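Local coordinates for E3 ubiquitin-protein ligase ORTHRUS 2 (Arabidopsis thaliana, PDB 7DUF), which probably transfers ubiquitin to target proteins as a RING-type E3 ligase and carries a zinc-binding PHD finger whose conformation abrogates H3K4 peptide recognition, at residues M20-N25 with V43-S48. Sequence-based numbering, arbitrary orientation.
Sequences MRCKSN and VSCLSS. With ZN (zinc ion), chain D.
C45 and C22 meet through a shared zinc ion: SG of C22 and SG of C45 each lie 2.3 Å from the zinc, and the two bonds open an S-Zn-S angle of about 112°, close to tetrahedral. SG of C22 and SG of C45 stay 3.9 Å apart, which excludes a disulfide, while CB of C22 approaches SG of C45 to 3.7 Å. C45, the more buried cysteine, reaches the metal with its SG anti to its own carbonyl carbon (chi1 -70°). C22 brings its sulfur in from 20-25, and C19 SG and H42 ND1 complete the four ligands.

R21 adds the second part of the contact. With chi1 at -167°, CG of R21 swings opposite the main-chain nitrogen, and the extended chain brings CD beside C45, 4.2 Å from CB of C45. The guanidinium presents its edge to the sulfur, SG of C45 lying near its plane and 4.1 Å from NH1 of R21. That distance supports proximity, not a hydrogen bond.

Two loops, one before strand 31-33 and one after strand 40-42, are thus joined across a site of three cysteines and one histidine. The ligands of the second zinc, C34, C37, C61 and C64, alternate in pairs with those of this site along the chain, as in the cross-brace of PHD fingers. No hydrogen bond links the segments, so metal coordination is the main tie, and the nearby arginine charge may modestly stabilise the zinc-bound thiolate of C45.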
loop_
_atom_site.group_PDB
_atom_site.type_symbol
_atom_site.label_atom_id
_atom_site.label_comp_id
_atom_site.label_asym_id
_atom_site.label_seq_id
_atom_site.Cartn_x
_atom_site.Cartn_y
_atom_site.Cartn_z
ATOM N N MET A 20 6.012 -3.068 17.524
ATOM C CA MET A 20 6.404 -2.712 18.882
ATOM C C MET A 20 5.245 -2.811 19.865
ATOM O O MET A 20 5.479 -2.853 21.077
ATOM C CB MET A 20 6.980 -1.296 18.903
ATOM C CG MET A 20 8.230 -1.106 18.060
ATOM S SD MET A 20 9.224 0.280 18.646
ATOM C CE MET A 20 9.842 0.943 17.102
ATOM N N ARG A 21 4.007 -2.854 19.374
ATOM C CA ARG A 21 2.835 -2.857 20.241
ATOM C C ARG A 21 2.327 -4.266 20.529
ATOM O O ARG A 21 2.120 -4.626 21.692
ATOM C CB ARG A 21 1.722 -2.012 19.615
ATOM C CG ARG A 21 0.582 -1.684 20.562
ATOM C CD ARG A 21 -0.334 -0.621 19.977
ATOM N NE ARG A 21 -1.444 -0.310 20.869
ATOM C CZ ARG A 21 -2.568 -1.008 20.935
ATOM N NH1 ARG A 21 -2.772 -2.067 20.167
ATOM N NH2 ARG A 21 -3.514 -0.635 21.794
ATOM N N CYS A 22 2.119 -5.075 19.491
ATOM C CA CYS A 22 1.519 -6.394 19.650
ATOM C C CYS A 22 2.529 -7.533 19.569
ATOM O O CYS A 22 2.127 -8.699 19.647
ATOM C CB CYS A 22 0.416 -6.604 18.605
ATOM S SG CYS A 22 1.003 -6.932 16.929
ATOM N N LYS A 23 3.818 -7.227 19.411
ATOM C CA LYS A 23 4.888 -8.230 19.459
ATOM C C LYS A 23 4.724 -9.294 18.376
ATOM O O LYS A 23 5.036 -10.469 18.583
ATOM C CB LYS A 23 4.970 -8.884 20.842
ATOM C CG LYS A 23 5.388 -7.947 21.957
ATOM C CD LYS A 23 6.856 -7.609 21.858
ATOM C CE LYS A 23 7.085 -6.135 22.101
ATOM N NZ LYS A 23 8.265 -5.671 21.338
ATOM N N SER A 24 4.234 -8.886 17.210
ATOM C CA SER A 24 4.041 -9.790 16.089
ATOM C C SER A 24 4.782 -9.266 14.866
ATOM O O SER A 24 5.103 -8.078 14.766
ATOM C CB SER A 24 2.552 -9.966 15.761
ATOM O OG SER A 24 2.369 -10.313 14.399
ATOM N N ASN A 25 5.060 -10.179 13.932
ATOM C CA ASN A 25 5.668 -9.827 12.658
ATOM C C ASN A 25 4.566 -9.748 11.611
ATOM O O ASN A 25 4.121 -10.790 11.108
ATOM C CB ASN A 25 6.726 -10.856 12.256
ATOM C CG ASN A 25 7.692 -10.325 11.213
ATOM O OD1 ASN A 25 7.303 -9.590 10.305
ATOM N ND2 ASN A 25 8.962 -10.692 11.344
ATOM N N VAL A 43 -0.835 -2.193 10.369
ATOM C CA VAL A 43 -2.100 -1.524 10.075
ATOM C C VAL A 43 -3.190 -1.949 11.050
ATOM O O VAL A 43 -4.149 -1.204 11.282
ATOM C CB VAL A 43 -2.513 -1.780 8.610
ATOM C CG1 VAL A 43 -3.274 -3.093 8.476
ATOM C CG2 VAL A 43 -3.339 -0.617 8.080
ATOM N N SER A 44 -3.061 -3.136 11.646
ATOM C CA SER A 44 -4.061 -3.584 12.608
ATOM C C SER A 44 -4.013 -2.752 13.883
ATOM O O SER A 44 -5.057 -2.435 14.463
ATOM C CB SER A 44 -3.857 -5.065 12.926
ATOM O OG SER A 44 -4.191 -5.346 14.275
ATOM N N CYS A 45 -2.813 -2.382 14.325
ATOM C CA CYS A 45 -2.621 -1.671 15.581
ATOM C C CYS A 45 -2.732 -0.158 15.437
ATOM O O CYS A 45 -2.366 0.567 16.367
ATOM C CB CYS A 45 -1.261 -2.032 16.183
ATOM S SG CYS A 45 -1.138 -3.728 16.800
ATOM N N LEU A 46 -3.217 0.335 14.302
ATOM C CA LEU A 46 -3.367 1.770 14.120
ATOM C C LEU A 46 -4.621 2.274 14.830
ATOM O O LEU A 46 -5.514 1.505 15.192
ATOM C CB LEU A 46 -3.431 2.122 12.634
ATOM C CG LEU A 46 -2.099 2.191 11.885
ATOM C CD1 LEU A 46 -2.325 2.562 10.429
ATOM C CD2 LEU A 46 -1.154 3.178 12.553
ATOM N N SER A 47 -4.672 3.591 15.034
ATOM C CA SER A 47 -5.860 4.200 15.622
ATOM C C SER A 47 -6.934 4.433 14.566
ATOM O O SER A 47 -8.107 4.104 14.779
ATOM C CB SER A 47 -5.493 5.515 16.314
ATOM O OG SER A 47 -5.193 5.305 17.683
ATOM N N SER A 48 -6.549 4.996 13.423
ATOM C CA SER A 48 -7.459 5.237 12.306
ATOM C C SER A 48 -6.825 4.667 11.046
ATOM O O SER A 48 -6.089 5.366 10.336
ATOM C CB SER A 48 -7.767 6.725 12.150
ATOM O OG SER A 48 -8.625 7.180 13.182
HETATM ZN ZN ZN D . 0.720 -4.842 15.965
#